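Local coordinates for protein HPV18 E7 (Human papillomavirus type 18, PDB 6IWD) that probably drives quiescent host cells from G1 into S phase for viral genome replication, this chain being its zinc-binding C-terminal domain, at residues Arg34-Leu39 with Leu44-Pro49; Met11-Cys16 with Ile22-Glu27. One frame throughout, in Å; residues are numbered along the deposited sequence.

Contact 1 (Arg34-Leu39 with Leu44-Pro49); sequences RAFQQL and LSFVCP. With ZN (zinc ion), chain F.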
ATOM      1  N   ARG B  34       0.575  -8.372  -0.572  1.00 14.15           N
ATOM      2  CA  ARG B  34      -0.489  -8.128   0.405  1.00 15.06           C
ATOM      3  C   ARG B  34      -0.946  -6.677   0.358  1.00 14.44           C
ATOM      4  O   ARG B  34      -2.151  -6.393   0.408  1.00 12.27           O
ATOM      5  CB  ARG B  34      -0.008  -8.473   1.818  1.00 13.27           C
ATOM      6  CG  ARG B  34      -1.130  -8.535   2.841  1.00 17.55           C
ATOM      7  CD  ARG B  34      -1.947  -9.784   2.617  1.00 19.15           C
ATOM      8  NE  ARG B  34      -1.210 -10.949   3.090  1.00 18.30           N
ATOM      9  CZ  ARG B  34      -1.313 -12.176   2.588  1.00 20.63           C
ATOM     10  NH1 ARG B  34      -2.102 -12.436   1.552  1.00 17.27           N
ATOM     11  NH2 ARG B  34      -0.585 -13.142   3.114  1.00 18.14           N
ATOM     12  N   ALA B  35       0.010  -5.746   0.259  1.00 14.14           N
ATOM     13  CA  ALA B  35      -0.338  -4.331   0.190  1.00 12.11           C
ATOM     14  C   ALA B  35      -1.198  -4.028  -1.031  1.00 13.11           C
ATOM     15  O   ALA B  35      -2.134  -3.221  -0.961  1.00 13.76           O
ATOM     16  CB  ALA B  35       0.938  -3.488   0.181  1.00 12.66           C
ATOM     17  N   PHE B  36      -0.881  -4.660  -2.165  1.00 12.66           N
ATOM     18  CA  PHE B  36      -1.653  -4.502  -3.394  1.00 12.78           C
ATOM     19  C   PHE B  36      -3.061  -5.074  -3.241  1.00 13.93           C
ATOM     20  O   PHE B  36      -4.047  -4.434  -3.629  1.00 13.32           O
ATOM     21  CB  PHE B  36      -0.887  -5.183  -4.535  1.00 14.89           C
ATOM     22  CG  PHE B  36      -1.475  -4.980  -5.915  1.00 17.18           C
ATOM     23  CD1 PHE B  36      -2.022  -3.770  -6.301  1.00 19.69           C
ATOM     24  CD2 PHE B  36      -1.401  -6.003  -6.854  1.00 21.68           C
ATOM     25  CE1 PHE B  36      -2.547  -3.602  -7.591  1.00 21.27           C
ATOM     26  CE2 PHE B  36      -1.910  -5.836  -8.140  1.00 21.87           C
ATOM     27  CZ  PHE B  36      -2.477  -4.637  -8.508  1.00 21.34           C
ATOM     28  N   GLN B  37      -3.173  -6.280  -2.667  1.00 14.42           N
ATOM     29  CA  GLN B  37      -4.483  -6.854  -2.343  1.00 13.64           C
ATOM     30  C   GLN B  37      -5.309  -5.894  -1.483  1.00 14.24           C
ATOM     31  O   GLN B  37      -6.487  -5.649  -1.760  1.00 14.88           O
ATOM     32  CB  GLN B  37      -4.290  -8.206  -1.636  1.00 14.49           C
ATOM     33  CG  GLN B  37      -3.740  -9.307  -2.539  1.00 13.98           C
ATOM     34  CD  GLN B  37      -3.318 -10.558  -1.771  1.00 18.48           C
ATOM     35  OE1 GLN B  37      -2.972 -10.496  -0.585  1.00 14.87           O
ATOM     36  NE2 GLN B  37      -3.341 -11.704  -2.452  1.00 16.91           N
ATOM     37  N   GLN B  38      -4.687  -5.308  -0.453  1.00 12.85           N
ATOM     38  CA  GLN B  38      -5.411  -4.395   0.431  1.00 14.20           C
ATOM     39  C   GLN B  38      -5.960  -3.181  -0.325  1.00 16.32           C
ATOM     40  O   GLN B  38      -7.043  -2.679   0.014  1.00 15.13           O
ATOM     41  CB  GLN B  38      -4.492  -3.963   1.585  1.00 12.17           C
ATOM     42  CG  GLN B  38      -5.145  -3.030   2.612  1.00 16.96           C
ATOM     43  CD  GLN B  38      -6.377  -3.650   3.270  1.00 17.58           C
ATOM     44  OE1 GLN B  38      -6.321  -4.761   3.778  1.00 16.39           O
ATOM     45  NE2 GLN B  38      -7.491  -2.930   3.255  1.00 15.56           N
ATOM     46  N   LEU B  39      -5.258  -2.720  -1.368  1.00 14.12           N
ATOM     47  CA  LEU B  39      -5.753  -1.567  -2.126  1.00 15.30           C
ATOM     48  C   LEU B  39      -7.087  -1.871  -2.800  1.00 16.54           C
ATOM     49  O   LEU B  39      -7.948  -0.990  -2.900  1.00 15.43           O
ATOM     50  CB  LEU B  39      -4.711  -1.119  -3.158  1.00 14.18           C
ATOM     51  CG  LEU B  39      -3.414  -0.576  -2.556  1.00 13.64           C
ATOM     52  CD1 LEU B  39      -2.467   0.001  -3.631  1.00 14.46           C
ATOM     53  CD2 LEU B  39      -3.728   0.469  -1.500  1.00 15.93           C
ATOM     54  N   LEU B  44      -9.163   1.098  -4.750  1.00 22.20           N
ATOM     55  CA  LEU B  44      -8.481   0.922  -6.031  1.00 21.61           C
ATOM     56  C   LEU B  44      -9.249  -0.061  -6.909  1.00 23.08           C
ATOM     57  O   LEU B  44      -9.525  -1.189  -6.494  1.00 20.10           O
ATOM     58  CB  LEU B  44      -7.053   0.435  -5.812  1.00 22.22           C
ATOM     59  CG  LEU B  44      -6.187   0.186  -7.056  1.00 21.07           C
ATOM     60  CD1 LEU B  44      -5.824   1.523  -7.681  1.00 22.03           C
ATOM     61  CD2 LEU B  44      -4.909  -0.612  -6.735  1.00 22.74           C
ATOM     62  N   SER B  45      -9.588   0.373  -8.124  1.00 20.20           N
ATOM     63  CA  SER B  45     -10.266  -0.432  -9.126  1.00 21.69           C
ATOM     64  C   SER B  45      -9.567  -0.249 -10.463  1.00 25.24           C
ATOM     65  O   SER B  45      -9.033   0.823 -10.749  1.00 25.17           O
ATOM     66  CB  SER B  45     -11.751  -0.035  -9.285  1.00 26.82           C
ATOM     67  OG  SER B  45     -12.500  -0.286  -8.106  1.00 30.81           O
ATOM     68  N   PHE B  46      -9.592  -1.288 -11.290  1.00 21.19           N
ATOM     69  CA  PHE B  46      -9.008  -1.226 -12.621  1.00 20.88           C
ATOM     70  C   PHE B  46     -10.082  -1.094 -13.694  1.00 25.97           C
ATOM     71  O   PHE B  46     -11.212  -1.565 -13.537  1.00 26.78           O
ATOM     72  CB  PHE B  46      -8.144  -2.456 -12.893  1.00 24.14           C
ATOM     73  CG  PHE B  46      -6.816  -2.391 -12.223  1.00 23.50           C
ATOM     74  CD1 PHE B  46      -6.699  -2.670 -10.868  1.00 18.92           C
ATOM     75  CD2 PHE B  46      -5.685  -2.000 -12.933  1.00 22.75           C
ATOM     76  CE1 PHE B  46      -5.468  -2.580 -10.231  1.00 22.61           C
ATOM     77  CE2 PHE B  46      -4.453  -1.920 -12.312  1.00 22.23           C
ATOM     78  CZ  PHE B  46      -4.339  -2.212 -10.957  1.00 21.96           C
ATOM     79  N   VAL B  47      -9.716  -0.413 -14.778  1.00 25.92           N
ATOM     80  CA  VAL B  47     -10.564  -0.223 -15.947  1.00 28.34           C
ATOM     81  C   VAL B  47     -10.006  -1.089 -17.069  1.00 31.79           C
ATOM     82  O   VAL B  47      -8.808  -1.022 -17.369  1.00 30.08           O
ATOM     83  CB  VAL B  47     -10.611   1.257 -16.369  1.00 27.96           C
ATOM     84  CG1 VAL B  47     -11.563   1.445 -17.528  1.00 33.62           C
ATOM     85  CG2 VAL B  47     -11.005   2.144 -15.186  1.00 25.07           C
ATOM     86  N   CYS B  48     -10.869  -1.901 -17.684  1.00 32.47           N
ATOM     87  CA  CYS B  48     -10.416  -2.788 -18.745  1.00 33.45           C
ATOM     88  C   CYS B  48      -9.974  -1.963 -19.953  1.00 37.12           C
ATOM     89  O   CYS B  48     -10.266  -0.770 -20.038  1.00 40.28           O
ATOM     90  CB  CYS B  48     -11.515  -3.792 -19.118  1.00 35.04           C
ATOM     91  SG  CYS B  48     -12.948  -3.168 -20.048  1.00 43.06           S
ATOM     92  N   PRO B  49      -9.212  -2.562 -20.876  1.00 41.50           N
ATOM     93  CA  PRO B  49      -8.717  -1.765 -22.011  1.00 42.28           C
ATOM     94  C   PRO B  49      -9.825  -1.172 -22.856  1.00 45.79           C
ATOM     95  O   PRO B  49      -9.708  -0.024 -23.304  1.00 45.57           O
ATOM     96  CB  PRO B  49      -7.874  -2.774 -22.799  1.00 43.32           C
ATOM     97  CG  PRO B  49      -7.412  -3.743 -21.765  1.00 46.71           C
ATOM     98  CD  PRO B  49      -8.581  -3.892 -20.830  1.00 41.62           C
TER
HETATM   99 ZN    ZN F 201     -14.654  -2.514 -18.903  1.00 41.35          ZN

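Contact 2 (Met11-Cys16 with Ile22-Glu27); sequences MLCMCC and IELVVE. With ZN (zinc ion), chain F.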
ATOM      1  N   MET B  11      -3.538 -11.640 -10.228  1.00 24.82           N
ATOM      2  CA  MET B  11      -4.660 -10.992  -9.562  1.00 23.38           C
ATOM      3  C   MET B  11      -5.843 -10.957 -10.519  1.00 27.49           C
ATOM      4  O   MET B  11      -5.762 -10.338 -11.585  1.00 27.14           O
ATOM      5  CB  MET B  11      -4.300  -9.573  -9.128  1.00 28.68           C
ATOM      6  CG  MET B  11      -3.203  -9.488  -8.086  1.00 31.24           C
ATOM      7  SD  MET B  11      -3.812  -9.823  -6.423  1.00 33.25           S
ATOM      8  CE  MET B  11      -5.146  -8.633  -6.305  1.00 26.73           C
ATOM      9  N   LEU B  12      -6.940 -11.607 -10.137  1.00 21.39           N
ATOM     10  CA  LEU B  12      -8.198 -11.519 -10.871  1.00 23.72           C
ATOM     11  C   LEU B  12      -9.085 -10.458 -10.239  1.00 19.80           C
ATOM     12  O   LEU B  12      -9.272 -10.443  -9.020  1.00 20.71           O
ATOM     13  CB  LEU B  12      -8.928 -12.862 -10.887  1.00 28.21           C
ATOM     14  CG  LEU B  12      -8.276 -13.935 -11.759  1.00 34.90           C
ATOM     15  CD1 LEU B  12      -8.579 -15.325 -11.214  1.00 37.51           C
ATOM     16  CD2 LEU B  12      -8.780 -13.784 -13.190  1.00 42.20           C
ATOM     17  N   CYS B  13      -9.605  -9.558 -11.060  1.00 23.71           N
ATOM     18  CA  CYS B  13     -10.505  -8.528 -10.567  1.00 21.46           C
ATOM     19  C   CYS B  13     -11.517  -8.225 -11.662  1.00 25.99           C
ATOM     20  O   CYS B  13     -11.462  -8.792 -12.757  1.00 29.74           O
ATOM     21  CB  CYS B  13      -9.729  -7.277 -10.130  1.00 23.22           C
ATOM     22  SG  CYS B  13      -8.668  -6.505 -11.419  1.00 27.30           S
ATOM     23  N   MET B  14     -12.444  -7.326 -11.355  1.00 24.39           N
ATOM     24  CA  MET B  14     -13.500  -6.927 -12.271  1.00 28.39           C
ATOM     25  C   MET B  14     -13.286  -5.478 -12.697  1.00 27.79           C
ATOM     26  O   MET B  14     -12.918  -4.631 -11.877  1.00 24.72           O
ATOM     27  CB  MET B  14     -14.873  -7.090 -11.607  1.00 25.58           C
ATOM     28  CG  MET B  14     -16.071  -6.935 -12.542  1.00 36.73           C
ATOM     29  SD  MET B  14     -17.677  -6.824 -11.682  1.00 38.28           S
ATOM     30  CE  MET B  14     -17.426  -5.315 -10.733  1.00 33.98           C
ATOM     31  N   CYS B  15     -13.498  -5.197 -13.981  1.00 26.71           N
ATOM     32  CA  CYS B  15     -13.499  -3.812 -14.431  1.00 29.86           C
ATOM     33  C   CYS B  15     -14.582  -3.030 -13.699  1.00 29.69           C
ATOM     34  O   CYS B  15     -15.710  -3.501 -13.534  1.00 30.99           O
ATOM     35  CB  CYS B  15     -13.724  -3.730 -15.939  1.00 34.09           C
ATOM     36  SG  CYS B  15     -13.893  -2.024 -16.527  1.00 31.51           S
ATOM     37  N   CYS B  16     -14.234  -1.827 -13.248  1.00 27.10           N
ATOM     38  CA  CYS B  16     -15.200  -1.027 -12.511  1.00 30.67           C
ATOM     39  C   CYS B  16     -16.219  -0.349 -13.416  1.00 34.42           C
ATOM     40  O   CYS B  16     -17.085   0.370 -12.908  1.00 35.91           O
ATOM     41  CB  CYS B  16     -14.486   0.017 -11.652  1.00 29.83           C
ATOM     42  SG  CYS B  16     -13.449   1.186 -12.554  1.00 32.74           S
ATOM     43  N   ILE B  22     -10.599  -8.942 -15.300  1.00 29.95           N
ATOM     44  CA  ILE B  22      -9.265  -8.459 -15.627  1.00 28.10           C
ATOM     45  C   ILE B  22      -8.258  -9.372 -14.952  1.00 25.02           C
ATOM     46  O   ILE B  22      -8.378  -9.657 -13.756  1.00 26.65           O
ATOM     47  CB  ILE B  22      -9.061  -7.001 -15.179  1.00 26.64           C
ATOM     48  CG1 ILE B  22     -10.039  -6.079 -15.901  1.00 27.01           C
ATOM     49  CG2 ILE B  22      -7.612  -6.572 -15.393  1.00 25.74           C
ATOM     50  CD1 ILE B  22     -10.018  -4.656 -15.379  1.00 29.66           C
ATOM     51  N   GLU B  23      -7.271  -9.822 -15.713  1.00 25.56           N
ATOM     52  CA  GLU B  23      -6.184 -10.649 -15.207  1.00 30.62           C
ATOM     53  C   GLU B  23      -4.921  -9.792 -15.172  1.00 29.69           C
ATOM     54  O   GLU B  23      -4.409  -9.393 -16.222  1.00 32.92           O
ATOM     55  CB  GLU B  23      -6.002 -11.877 -16.091  1.00 35.56           C
ATOM     56  CG  GLU B  23      -5.810 -13.181 -15.342  1.00 46.33           C
ATOM     57  CD  GLU B  23      -6.144 -14.395 -16.199  1.00 53.68           C
ATOM     58  OE1 GLU B  23      -7.282 -14.467 -16.726  1.00 51.32           O
ATOM     59  OE2 GLU B  23      -5.261 -15.270 -16.355  1.00 58.24           O
ATOM     60  N   LEU B  24      -4.430  -9.496 -13.971  1.00 25.78           N
ATOM     61  CA  LEU B  24      -3.176  -8.773 -13.785  1.00 26.72           C
ATOM     62  C   LEU B  24      -2.114  -9.747 -13.303  1.00 26.08           C
ATOM     63  O   LEU B  24      -2.355 -10.526 -12.376  1.00 27.35           O
ATOM     64  CB  LEU B  24      -3.327  -7.638 -12.773  1.00 23.01           C
ATOM     65  CG  LEU B  24      -4.408  -6.603 -13.030  1.00 24.94           C
ATOM     66  CD1 LEU B  24      -4.505  -5.684 -11.840  1.00 22.86           C
ATOM     67  CD2 LEU B  24      -4.088  -5.825 -14.295  1.00 25.11           C
ATOM     68  N   VAL B  25      -0.950  -9.710 -13.937  1.00 23.25           N
ATOM     69  CA  VAL B  25       0.160 -10.586 -13.594  1.00 20.72           C
ATOM     70  C   VAL B  25       1.292  -9.710 -13.080  1.00 24.74           C
ATOM     71  O   VAL B  25       1.768  -8.818 -13.794  1.00 26.10           O
ATOM     72  CB  VAL B  25       0.598 -11.435 -14.795  1.00 29.03           C
ATOM     73  CG1 VAL B  25       1.770 -12.328 -14.417  1.00 29.37           C
ATOM     74  CG2 VAL B  25      -0.586 -12.260 -15.300  1.00 31.68           C
ATOM     75  N   VAL B  26       1.700  -9.941 -11.839  1.00 20.51           N
ATOM     76  CA  VAL B  26       2.746  -9.150 -11.213  1.00 22.54           C
ATOM     77  C   VAL B  26       3.866 -10.066 -10.732  1.00 25.56           C
ATOM     78  O   VAL B  26       3.695 -11.276 -10.559  1.00 24.51           O
ATOM     79  CB  VAL B  26       2.204  -8.299 -10.040  1.00 23.22           C
ATOM     80  CG1 VAL B  26       1.223  -7.253 -10.552  1.00 22.64           C
ATOM     81  CG2 VAL B  26       1.539  -9.184  -8.995  1.00 25.08           C
ATOM     82  N   GLU B  27       5.027  -9.463 -10.509  1.00 19.84           N
ATOM     83  CA  GLU B  27       6.092 -10.071  -9.728  1.00 22.95           C
ATOM     84  C   GLU B  27       6.399  -9.127  -8.582  1.00 26.84           C
ATOM     85  O   GLU B  27       6.522  -7.914  -8.795  1.00 22.24           O
ATOM     86  CB  GLU B  27       7.341 -10.333 -10.570  1.00 28.43           C
ATOM     87  CG  GLU B  27       7.090 -11.310 -11.690  1.00 33.60           C
ATOM     88  CD  GLU B  27       8.371 -11.857 -12.285  1.00 41.55           C
ATOM     89  OE1 GLU B  27       9.450 -11.280 -12.015  1.00 43.63           O
ATOM     90  OE2 GLU B  27       8.298 -12.868 -13.019  1.00 42.34           O
TER
HETATM   91 ZN    ZN F 201     -14.654  -2.514 -18.903  1.00 41.35          ZN

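Contact 1 (Arg34-Leu39 with Leu44-Pro49)
In the zinc-binding C-terminal domain of E7, Phe36 and Leu39 on helix 30-41 meet Leu44 and Phe46 on the chain that leads from the helix to the second pair of zinc ligands. One backbone bond crosses: Leu44 N donates to Leu39 O at 3.0 Å and ties the outgoing chain back to the last turn of the helix. Beside it the two leucines meet at a slant, Leu44 CD2 resting 3.6 Å from Leu39 CB. Leu44 holds CG opposite its amide nitrogen (chi1 180°), and with chi2 at 71° the same methyl also reaches the rim of the Phe36 ring, where CD2 lies 3.9 Å from CE1. Phe36 also turns its edge to Phe46: CZ of Phe36 and CZ of Phe46 are 3.9 Å apart, the two side chains reaching in from opposite directions. All four side chains are buried. Leu24 lies against both phenylalanines, and Leu39 of the second subunit packs on Phe36. Farther along 44-49, Cys48 SG binds the zinc ion at 2.2 Å, in a site completed by Cys15, Cys18 and Cys51. Within the helix, Arg34 NH1 bonds to a lone pair of Gln37 OE1 (3.0 Å), and both residues also bond to the chain of another protein. Helix, short strand and Cys4 zinc site joined through a small apolar core are characteristic of the E7 zinc-binding domain.

Contact 2 (Met11-Cys16 with Ile22-Glu27)
Four backbone hydrogen bonds zip Met11-Cys16 to Ile22-Glu27, two at each of two hydrogen-bonded antiparallel pairs. At the first pair Met11 N reaches Leu24 O at 2.7 Å, almost straight at 172°, and Leu24 N returns a bond to Met11 O at 2.9 Å. At the second, Ile22 N to Cys13 O is equally short, 2.7 Å, while Cys13 N bonds in return to Ile22 O. Between them Leu12 and Glu23 form a non-hydrogen-bonded pair, and Leu12 CA adds a CH contact to Ile22 O at 3.4 Å.

Side chains divide over the two faces. Leu12 and Glu23 run side by side on one, Leu12 CD2 lying 3.7 Å from Glu23 CG, so the aliphatic stem of the glutamate meets the leucine methyl. Met11, Cys13, Ile22 and Leu24 occupy the other, which is turned toward helix 30-41 and strand 45-46. There Cys13 SG sits 3.8 Å from Ile22 CB. Ile22 reaches beyond the end of strand 7-14: CG1 lies beside its own backbone N and the chain runs on extended (chi2 172°), which brings CD1 within 3.9 Å of Cys15 CB. Cys15 SG in turn binds the zinc ion at 2.5 Å, together with Cys18, Cys48 and Cys51. Further along strand 21-28, Val26 and Glu27 also pair with a strand of the second subunit; Glu27 OE2 forms a salt bridge with Arg8 of its own chain and OE1 one with Lys17 of the second subunit. The chemistry thus implies a hairpin aligned by its backbone bonds, with one face that mixes a leucine with a glutamate, one apolar face, and an isoleucine packed beside a metal ligand.

Overall arrangement
Contact 2 is the beta hairpin and contact 1 the helix-to-strand packing laid over its apolar face, their centres about 7 Å apart. The four touching residues of contact 1 are all buried and meet mainly through apolar side chains; contact 2 is partly buried, relies on its backbone bonds, and includes an exposed glutamate, Glu23. They join where Phe46 CZ lies 3.6 Å from Leu24 CD1 and where Phe46 O and Cys16 N are probably hydrogen-bonded. Each supplies one cysteine to the same zinc ion, Cys48 from contact 1 and Cys15 from contact 2. Both also reach the second subunit, whose strands pair with Ser45-Phe46 and with Val26-Glu27.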